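PDB 2HJ0: putative citrate lyase, alfa subunit from Streptococcus mutans, which belongs to the citrate lyase alpha-subunit (CitF) family and is built around two mixed, largely parallel beta sheets flanked by helices. Local coordinates for residues 374-379 against 423-429; 428-432 against 505-509; 416-422 against 476-481; 124-128 against 393-398. One frame throughout, in Å; residues are numbered along the deposited sequence.

How the contacts relate
The four contacts differ in chemistry as well as in burial. Contact 3, its centre about 27 Å from the centre of the chain, is the most peripheral: a hairpin meets the end of a helix through hydrocarbon, without hydrogen bonds. Contact 1 touches it, through Leu416 and Thr423, and mixes a backbone hydrogen bond and apolar packing with carboxylates that accept main-chain N-H groups. Contact 2, which shares Val428 and Asn429 with contact 1, is the buried one, and there one aspartate works among aliphatic side chains. Contact 4, about 9 Å from the chain centre yet only partly buried, joins different elements by a backbone bond and a serine hydroxyl on its buried side, and a salt bridge on its exposed side; it touches contact 2.

Contact 1. Residues 374-379 against 423-429; sequences ALEVDT and TFVDKVN
Val377 and Phe424 form the closely packed half of this contact. Their side chains lie side by side and point the same way, and CG1 of Val377 rests over one face of the Phe424 ring, 3.3 Å from CE2. The backbones run alongside here: Val425 N donates to Val377 O at 3.3 Å. Beyond the ring, Ile470 and Leu473 of helix 470-481 continue the apolar packing.

Farther along, the segment 423-429 turns back over the strand, and carboxylates take over from hydrocarbon. Glu376 sends CG anti to its carbonyl carbon (chi1 -62°), and its extended chain brings OE1 to Asn429 N, 2.9 Å away, which it meets with its syn lone pair. The bond is fairly straight, at 155° about the hydrogen. Val428 fills the angle between the two acids, its CG1 3.7 Å from Glu376 CB. Asp378 makes a weak bond through OD2 to Val428 N at 3.4 Å, whereas its OD1 accepts from Asn380 and Asn382.

The other flank is looser and faces solvent. Exposed Asp426 meets Thr379 lightly, OD1 3.5 Å from CG2, and also has a long, weak ion pair with Lys474; the side chain of exposed Lys427 leaves the strand behind.

On the strand side the chain carries a classic beta bulge, Leu375 and Glu376 both facing Asn384, within the short antiparallel pair of strands 376-377 and 383-384; the Asp378 OD1 to Asn380 N bond adds an Asx turn.

Contact 2. Residues 428-432 against 505-509; sequences VNTVI and IDVVR
Asp506 and Val431 make the central bond of this contact. The carboxylate oxygen OD2 of Asp506 accepts the backbone N-H of Val431 at 2.8 Å, using its anti lone pair, with 149° at the hydrogen. The same oxygen lies 3.2 Å from CA of Thr430, where the loop passes over it.

Aliphatic groups flank the bond. Val431 turns CG1 anti to its backbone N (chi1 177°), which carries that methyl to CG1 of Ile505 at 3.8 Å, the two side chains crossing at about a right angle. At the other end of the contact, CG2 of Thr430 meets CG2 of Val508 at 3.6 Å.

The next shell explains the aspartate's pose. Asp506 OD1 receives a weak bond from the neighbouring Val507 N, so both oxygens are engaged, and Arg8 forms a salt bridge to OD2, which would probably favour the charged form in this buried place. Arg8 also reaches the carbonyls of Val428 and Asn429 weakly, and the hydroxyl of Thr430 is hydrogen-bonded to that of Thr387.

Strand 504-511 pairs antiparallel with 493-498 at the edge, within this chain, of a mixed sheet; the loop that precedes strand 440-442 of the other mixed sheet lies against this edge strand, tied to it by a side-chain-to-backbone hydrogen bond.

Contact 3. Residues 416-422 against 476-481; sequences LVRGRIP and KAYAIV
Val481, on the last turn of helix 470-481, is the main bump of this contact, and the hollow that receives it belongs to the hairpin of strands 417-418 and 421-422. One methyl, CG1, meets CG1 of Val417 tip to tip at 3.4 Å and lies equally near the carbonyl oxygen of Gly419. The other, CG2, leans toward the proline ring and comes 3.7 Å from Pro422 CD. CG2 stands between the backbone N and the carbonyl carbon of Val481, CG1 beside the N, and this spread lets one side chain press on both strands. Arg420 closes the hollow toward the surface: its bent chain curls round so that CG1 of Val481 sits over one face of the guanidinium, offset toward the rim, while NH1 passes 3.4 Å from Val481 CA.

The hollow owes its form to a two-residue beta hairpin with a type II' turn from Arg418 to Ile421, in which Gly419 takes the positive phi (63°) of the first turn corner. Arg418 and Ile421 are joined by two backbone hydrogen bonds, and Val417 and Pro422 thereby come to the same helix-facing side.

One turn back along the helix, the relief is reversed. Ala477 offers a low spot, its CB 4.1 Å from Val417 CG2 and 4.3 Å from Pro422 CB. Beside it Leu416, just ahead of the hairpin, projects as a bump: its CD2 enters between Lys476 CG, at 3.4 Å, and CD1 of Ile480, at 3.7 Å, crossing both side chains at about a right angle.

Contact 4. Residues 124-128 against 393-398; sequences SGLRD and IRGASG
Ser124 grips the segment 393-398 twice, once with its side chain and once with its carbonyl. The hydroxyl swings anti to the backbone N (chi1 171°), beside its own carbonyl, and in that pose OG takes the N-H of Gly398 at 2.7 Å. The carbonyl oxygen accepts Ser397 N at 2.9 Å in a nearly straight bond. Next along, Gly125 and Ala396 form an isolated bridge; with no side chain on the glycine, their CA atoms come within 3.8 Å.

The segment 124-128 leads from strand 118-123 of the large mixed sheet into the helix that follows, and so lies at the carboxyl end of a parallel strand, the place where alpha/beta folds commonly form ligand pockets. A citric acid molecule, probably from the crystallisation liquor, lies about 3 Å from the side chain of Arg127, which may mark such a pocket. That side chain leaves its backbone pointing away from 393-398, but the bend at chi2 folds it back, so that one face of the guanidinium covers CB of Ala396, 3.9 Å from NH1, while Arg394 O lies near the guanidinium plane at its edge.

Elsewhere in the contact, Leu126 CD1 packs obliquely on Ile393 CG2 at 4.0 Å. Nearer solvent, Asp128 and Arg394 form a salt bridge, OD1 to NH1 at 3.2 Å, with the carboxylate oxygen in plane at the guanidinium edge and the two groups tilted 30° apart. Arg394 CG lies between its backbone N and carbonyl carbon (chi1 63°), and a bend at chi3 brings NH1 to the acid. The hydrogen bond is weak; Asp128 OD2 is held more firmly, by Asn104 ND2.

Contact 1. Residues 374-379 against 423-429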
# COMPACT_ATOMS: atom_id res chain seq x y z
N ALA A 374 23.21 22.51 -9.08
CA ALA A 374 23.61 22.14 -10.43
C ALA A 374 25.12 22.10 -10.66
O ALA A 374 25.89 22.78 -9.98
CB ALA A 374 22.99 23.11 -11.41
N LEU A 375 25.53 21.27 -11.61
CA LEU A 375 26.94 21.19 -11.97
C LEU A 375 27.14 22.23 -13.08
O LEU A 375 28.10 23.01 -13.05
CB LEU A 375 27.31 19.81 -12.50
CG LEU A 375 27.30 18.68 -11.50
CD1 LEU A 375 27.56 17.39 -12.25
CD2 LEU A 375 28.35 18.89 -10.43
N GLU A 376 26.23 22.25 -14.04
CA GLU A 376 26.29 23.21 -15.13
C GLU A 376 24.88 23.71 -15.42
O GLU A 376 23.88 23.15 -14.96
CB GLU A 376 26.80 22.59 -16.42
CG GLU A 376 28.19 22.03 -16.42
CD GLU A 376 28.58 21.60 -17.83
OE1 GLU A 376 27.82 20.81 -18.43
OE2 GLU A 376 29.63 22.05 -18.33
N VAL A 377 24.81 24.77 -16.22
CA VAL A 377 23.55 25.36 -16.63
C VAL A 377 23.91 26.32 -17.75
O VAL A 377 24.64 27.28 -17.54
CB VAL A 377 22.86 26.08 -15.43
CG1 VAL A 377 23.88 26.84 -14.62
CG2 VAL A 377 21.75 26.99 -15.92
N ASP A 378 23.41 26.04 -18.96
CA ASP A 378 23.71 26.88 -20.11
C ASP A 378 22.78 28.08 -20.27
O ASP A 378 21.94 28.34 -19.40
CB ASP A 378 23.71 26.04 -21.40
CG ASP A 378 22.39 25.34 -21.66
OD1 ASP A 378 21.33 25.98 -21.49
OD2 ASP A 378 22.42 24.14 -22.05
N THR A 379 22.96 28.82 -21.35
CA THR A 379 22.15 30.01 -21.61
C THR A 379 20.72 29.68 -22.03
O THR A 379 19.95 30.57 -22.41
CB THR A 379 22.79 30.89 -22.70
OG1 THR A 379 22.76 30.19 -23.95
CG2 THR A 379 24.23 31.24 -22.34
N THR A 423 30.30 27.37 -13.65
CA THR A 423 29.02 26.71 -13.46
C THR A 423 28.06 27.10 -14.58
O THR A 423 27.12 26.38 -14.88
CB THR A 423 28.41 27.04 -12.11
OG1 THR A 423 29.29 26.60 -11.08
CG2 THR A 423 27.06 26.35 -11.97
N PHE A 424 28.31 28.25 -15.21
CA PHE A 424 27.45 28.71 -16.29
C PHE A 424 28.18 28.72 -17.63
O PHE A 424 29.24 29.34 -17.77
CB PHE A 424 26.90 30.10 -15.97
CG PHE A 424 26.08 30.13 -14.72
CD1 PHE A 424 26.69 30.17 -13.47
CD2 PHE A 424 24.70 30.04 -14.79
CE1 PHE A 424 25.93 30.10 -12.31
CE2 PHE A 424 23.93 29.98 -13.63
CZ PHE A 424 24.55 30.01 -12.40
N VAL A 425 27.62 28.04 -18.61
CA VAL A 425 28.25 27.96 -19.91
C VAL A 425 27.24 28.12 -21.04
O VAL A 425 26.05 28.28 -20.79
CB VAL A 425 28.96 26.62 -20.07
CG1 VAL A 425 29.94 26.40 -18.92
CG2 VAL A 425 27.94 25.52 -20.11
N ASP A 426 27.71 28.07 -22.28
CA ASP A 426 26.81 28.22 -23.41
C ASP A 426 26.07 26.93 -23.74
O ASP A 426 25.02 26.97 -24.37
CB ASP A 426 27.56 28.69 -24.64
CG ASP A 426 28.02 30.11 -24.53
OD1 ASP A 426 27.15 31.00 -24.30
OD2 ASP A 426 29.24 30.35 -24.68
N LYS A 427 26.61 25.80 -23.33
CA LYS A 427 25.97 24.53 -23.62
C LYS A 427 26.47 23.49 -22.62
O LYS A 427 27.68 23.33 -22.46
CB LYS A 427 26.32 24.11 -25.04
CG LYS A 427 25.43 23.06 -25.65
CD LYS A 427 25.83 22.82 -27.11
CE LYS A 427 24.76 22.09 -27.89
NZ LYS A 427 25.01 22.17 -29.36
N VAL A 428 25.56 22.79 -21.96
CA VAL A 428 25.97 21.78 -20.99
C VAL A 428 26.36 20.48 -21.68
O VAL A 428 25.79 20.11 -22.71
CB VAL A 428 24.83 21.48 -19.99
CG1 VAL A 428 24.42 22.76 -19.27
CG2 VAL A 428 23.65 20.89 -20.72
N ASN A 429 27.33 19.78 -21.10
CA ASN A 429 27.78 18.50 -21.65
C ASN A 429 26.63 17.50 -21.67
O ASN A 429 26.39 16.84 -22.68
CB ASN A 429 28.95 17.94 -20.83
CG ASN A 429 30.26 18.68 -21.09
OD1 ASN A 429 31.11 18.82 -20.19
ND2 ASN A 429 30.43 19.16 -22.33

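Contact 2. Residues 428-432 against 505-509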
# COMPACT_ATOMS: atom_id res chain seq x y z
N VAL A 428 25.56 22.79 -21.96
CA VAL A 428 25.97 21.78 -20.99
C VAL A 428 26.36 20.48 -21.68
O VAL A 428 25.79 20.11 -22.71
CB VAL A 428 24.83 21.48 -19.99
CG1 VAL A 428 24.42 22.76 -19.27
CG2 VAL A 428 23.65 20.89 -20.72
N ASN A 429 27.33 19.78 -21.10
CA ASN A 429 27.78 18.50 -21.65
C ASN A 429 26.63 17.50 -21.67
O ASN A 429 26.39 16.84 -22.68
CB ASN A 429 28.95 17.94 -20.83
CG ASN A 429 30.26 18.68 -21.09
OD1 ASN A 429 31.11 18.82 -20.19
ND2 ASN A 429 30.43 19.16 -22.33
N THR A 430 25.93 17.37 -20.54
CA THR A 430 24.79 16.45 -20.44
C THR A 430 23.55 17.20 -19.94
O THR A 430 23.65 18.02 -19.04
CB THR A 430 25.07 15.30 -19.45
OG1 THR A 430 26.37 14.76 -19.68
CG2 THR A 430 24.03 14.20 -19.64
N VAL A 431 22.39 16.90 -20.51
CA VAL A 431 21.17 17.56 -20.08
C VAL A 431 20.27 16.63 -19.28
O VAL A 431 19.84 15.59 -19.78
CB VAL A 431 20.34 18.06 -21.27
CG1 VAL A 431 19.04 18.67 -20.78
CG2 VAL A 431 21.12 19.05 -22.08
N ILE A 432 19.98 17.01 -18.03
CA ILE A 432 19.09 16.20 -17.20
C ILE A 432 17.76 16.92 -17.02
O ILE A 432 16.71 16.29 -17.10
CB ILE A 432 19.71 15.87 -15.82
CG1 ILE A 432 20.73 14.73 -15.96
CG2 ILE A 432 18.63 15.38 -14.86
CD1 ILE A 432 21.82 15.02 -16.94
N ILE A 505 16.27 12.58 -23.75
CA ILE A 505 16.54 14.00 -23.74
C ILE A 505 17.99 14.24 -24.15
O ILE A 505 18.31 15.28 -24.71
CB ILE A 505 16.24 14.62 -22.33
CG1 ILE A 505 16.76 16.04 -22.22
CG2 ILE A 505 16.92 13.79 -21.25
CD1 ILE A 505 16.37 16.96 -23.36
N ASP A 506 18.86 13.27 -23.90
CA ASP A 506 20.27 13.44 -24.26
C ASP A 506 21.00 12.10 -24.14
O ASP A 506 20.37 11.07 -23.90
CB ASP A 506 20.90 14.49 -23.33
CG ASP A 506 22.27 14.95 -23.79
OD1 ASP A 506 22.67 14.67 -24.94
OD2 ASP A 506 22.96 15.62 -22.98
N VAL A 507 22.31 12.11 -24.33
CA VAL A 507 23.11 10.89 -24.21
C VAL A 507 24.46 11.26 -23.65
O VAL A 507 24.81 12.44 -23.59
CB VAL A 507 23.34 10.16 -25.55
CG1 VAL A 507 22.05 9.48 -26.02
CG2 VAL A 507 23.84 11.13 -26.58
N VAL A 508 25.22 10.25 -23.26
CA VAL A 508 26.54 10.47 -22.71
C VAL A 508 27.54 9.58 -23.43
O VAL A 508 27.33 8.37 -23.57
CB VAL A 508 26.57 10.14 -21.22
CG1 VAL A 508 27.99 10.17 -20.69
CG2 VAL A 508 25.71 11.13 -20.47
N ARG A 509 28.63 10.18 -23.88
CA ARG A 509 29.67 9.44 -24.59
C ARG A 509 30.84 9.15 -23.67
O ARG A 509 30.96 9.73 -22.59
CB ARG A 509 30.14 10.23 -25.82
CG ARG A 509 29.05 10.34 -26.88
CD ARG A 509 29.52 11.07 -28.13
NE ARG A 509 28.58 10.91 -29.24
CZ ARG A 509 27.39 11.51 -29.30
NH1 ARG A 509 26.99 12.30 -28.30
NH2 ARG A 509 26.60 11.30 -30.35

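Contact 3. Residues 416-422 against 476-481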
# COMPACT_ATOMS: atom_id res chain seq x y z
N LEU A 416 28.80 30.92 -9.00
CA LEU A 416 29.12 31.31 -10.35
C LEU A 416 30.21 30.41 -10.91
O LEU A 416 30.17 30.03 -12.08
CB LEU A 416 29.58 32.76 -10.34
CG LEU A 416 29.45 33.53 -11.65
CD1 LEU A 416 28.00 33.52 -12.11
CD2 LEU A 416 29.94 34.96 -11.44
N VAL A 417 31.18 30.06 -10.08
CA VAL A 417 32.28 29.21 -10.49
C VAL A 417 32.76 28.32 -9.34
O VAL A 417 32.62 28.68 -8.18
CB VAL A 417 33.47 30.08 -11.00
CG1 VAL A 417 34.68 29.22 -11.23
CG2 VAL A 417 33.08 30.78 -12.29
N ARG A 418 33.29 27.15 -9.68
CA ARG A 418 33.83 26.22 -8.69
C ARG A 418 35.28 25.98 -9.09
O ARG A 418 35.57 25.30 -10.07
CB ARG A 418 33.07 24.89 -8.70
CG ARG A 418 31.70 24.94 -8.05
CD ARG A 418 31.19 23.53 -7.79
NE ARG A 418 29.90 23.56 -7.10
CZ ARG A 418 28.74 23.85 -7.67
NH1 ARG A 418 28.69 24.15 -8.97
NH2 ARG A 418 27.63 23.85 -6.95
N GLY A 419 36.20 26.57 -8.33
CA GLY A 419 37.61 26.41 -8.64
C GLY A 419 37.90 27.01 -10.00
O GLY A 419 37.74 28.21 -10.21
N ARG A 420 38.32 26.17 -10.94
CA ARG A 420 38.63 26.62 -12.30
C ARG A 420 37.52 26.23 -13.26
O ARG A 420 37.64 26.40 -14.47
CB ARG A 420 39.95 26.01 -12.76
CG ARG A 420 41.15 26.81 -12.35
CD ARG A 420 41.23 28.05 -13.20
NE ARG A 420 41.56 29.21 -12.39
CZ ARG A 420 41.56 30.45 -12.86
NH1 ARG A 420 41.25 30.67 -14.14
NH2 ARG A 420 41.86 31.47 -12.05
N ILE A 421 36.44 25.69 -12.71
CA ILE A 421 35.32 25.24 -13.52
C ILE A 421 34.13 26.20 -13.44
O ILE A 421 33.67 26.54 -12.35
CB ILE A 421 34.89 23.83 -13.07
CG1 ILE A 421 36.09 22.88 -13.14
CG2 ILE A 421 33.76 23.32 -13.97
CD1 ILE A 421 35.93 21.63 -12.28
N PRO A 422 33.64 26.67 -14.60
CA PRO A 422 32.50 27.59 -14.63
C PRO A 422 31.19 26.84 -14.46
O PRO A 422 30.99 25.79 -15.08
CB PRO A 422 32.62 28.23 -16.00
CG PRO A 422 33.09 27.08 -16.83
CD PRO A 422 34.17 26.45 -15.96
N LYS A 476 29.91 36.55 -17.11
CA LYS A 476 30.42 36.89 -15.79
C LYS A 476 31.28 35.73 -15.26
O LYS A 476 32.18 35.94 -14.44
CB LYS A 476 29.22 37.18 -14.88
CG LYS A 476 29.53 37.61 -13.46
CD LYS A 476 30.05 39.04 -13.39
CE LYS A 476 30.41 39.41 -11.94
NZ LYS A 476 31.41 38.46 -11.34
N ALA A 477 31.01 34.52 -15.75
CA ALA A 477 31.74 33.31 -15.35
C ALA A 477 33.01 33.15 -16.18
O ALA A 477 34.08 32.88 -15.65
CB ALA A 477 30.86 32.08 -15.52
N TYR A 478 32.86 33.31 -17.50
CA TYR A 478 33.98 33.20 -18.41
C TYR A 478 35.06 34.22 -18.04
O TYR A 478 36.25 34.00 -18.24
CB TYR A 478 33.51 33.43 -19.86
CG TYR A 478 34.61 33.81 -20.84
CD1 TYR A 478 34.99 35.14 -21.02
CD2 TYR A 478 35.29 32.83 -21.57
CE1 TYR A 478 36.02 35.49 -21.89
CE2 TYR A 478 36.33 33.16 -22.45
CZ TYR A 478 36.69 34.50 -22.60
OH TYR A 478 37.72 34.83 -23.46
N ALA A 479 34.64 35.35 -17.47
CA ALA A 479 35.59 36.38 -17.08
C ALA A 479 36.32 36.03 -15.79
O ALA A 479 37.07 36.84 -15.27
CB ALA A 479 34.88 37.71 -16.92
N ILE A 480 36.12 34.82 -15.29
CA ILE A 480 36.78 34.42 -14.06
C ILE A 480 37.74 33.26 -14.27
O ILE A 480 38.87 33.31 -13.80
CB ILE A 480 35.75 34.02 -12.99
CG1 ILE A 480 34.78 35.17 -12.77
CG2 ILE A 480 36.45 33.67 -11.70
CD1 ILE A 480 33.67 34.84 -11.80
N VAL A 481 37.28 32.23 -14.97
CA VAL A 481 38.10 31.05 -15.23
C VAL A 481 38.35 30.84 -16.71
O VAL A 481 38.85 29.80 -17.12
CB VAL A 481 37.44 29.78 -14.67
CG1 VAL A 481 37.37 29.86 -13.16
CG2 VAL A 481 36.06 29.60 -15.27

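Contact 4. Residues 124-128 against 393-398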
# COMPACT_ATOMS: atom_id res chain seq x y z
N SER A 124 19.44 6.09 -10.90
CA SER A 124 19.50 7.54 -10.80
C SER A 124 20.92 8.01 -11.06
O SER A 124 21.15 8.91 -11.87
CB SER A 124 19.03 7.98 -9.40
OG SER A 124 19.27 9.36 -9.19
N GLY A 125 21.87 7.37 -10.39
CA GLY A 125 23.25 7.77 -10.58
C GLY A 125 24.25 6.64 -10.47
O GLY A 125 23.89 5.50 -10.17
N LEU A 126 25.51 6.94 -10.69
CA LEU A 126 26.52 5.91 -10.61
C LEU A 126 27.63 6.36 -9.67
O LEU A 126 28.40 5.54 -9.17
CB LEU A 126 27.06 5.61 -12.01
CG LEU A 126 26.02 5.27 -13.08
CD1 LEU A 126 26.67 5.26 -14.44
CD2 LEU A 126 25.37 3.93 -12.77
N ARG A 127 27.69 7.67 -9.42
CA ARG A 127 28.70 8.30 -8.56
C ARG A 127 30.10 8.16 -9.14
O ARG A 127 30.27 7.67 -10.25
CB ARG A 127 28.67 7.73 -7.13
CG ARG A 127 27.41 8.03 -6.32
CD ARG A 127 27.03 9.52 -6.31
NE ARG A 127 25.69 9.76 -5.76
CZ ARG A 127 25.04 10.92 -5.85
NH1 ARG A 127 23.83 11.06 -5.32
NH2 ARG A 127 25.60 11.96 -6.48
N ASP A 128 31.09 8.57 -8.35
CA ASP A 128 32.50 8.56 -8.73
C ASP A 128 33.07 7.30 -9.38
O ASP A 128 33.33 7.27 -10.58
CB ASP A 128 33.34 8.94 -7.51
CG ASP A 128 32.91 10.26 -6.87
OD1 ASP A 128 32.88 11.30 -7.58
OD2 ASP A 128 32.61 10.27 -5.66
N ILE A 393 31.06 10.76 -16.07
CA ILE A 393 29.85 10.61 -15.27
C ILE A 393 30.22 10.51 -13.80
O ILE A 393 31.19 9.85 -13.45
CB ILE A 393 29.08 9.35 -15.65
CG1 ILE A 393 28.34 9.58 -16.98
CG2 ILE A 393 28.15 8.95 -14.51
CD1 ILE A 393 27.45 8.44 -17.38
N ARG A 394 29.46 11.16 -12.93
CA ARG A 394 29.73 11.11 -11.49
C ARG A 394 28.58 11.72 -10.72
O ARG A 394 28.64 11.83 -9.49
CB ARG A 394 31.03 11.84 -11.16
CG ARG A 394 31.01 13.33 -11.47
CD ARG A 394 32.38 13.99 -11.29
NE ARG A 394 33.43 13.36 -12.12
CZ ARG A 394 34.13 12.28 -11.78
NH1 ARG A 394 33.91 11.66 -10.63
NH2 ARG A 394 35.07 11.82 -12.60
N GLY A 395 27.53 12.11 -11.44
CA GLY A 395 26.38 12.72 -10.80
C GLY A 395 25.21 11.78 -10.59
O GLY A 395 25.38 10.59 -10.35
N ALA A 396 24.01 12.34 -10.68
CA ALA A 396 22.78 11.58 -10.50
C ALA A 396 21.58 12.42 -10.91
O ALA A 396 21.50 13.62 -10.62
CB ALA A 396 22.64 11.15 -9.07
N SER A 397 20.63 11.77 -11.58
CA SER A 397 19.42 12.45 -12.02
C SER A 397 18.50 12.77 -10.82
O SER A 397 17.90 13.85 -10.75
CB SER A 397 18.68 11.58 -13.03
OG SER A 397 17.56 12.26 -13.56
N GLY A 398 18.40 11.83 -9.88
CA GLY A 398 17.55 12.04 -8.73
C GLY A 398 16.16 12.51 -9.11
O GLY A 398 15.58 12.02 -10.08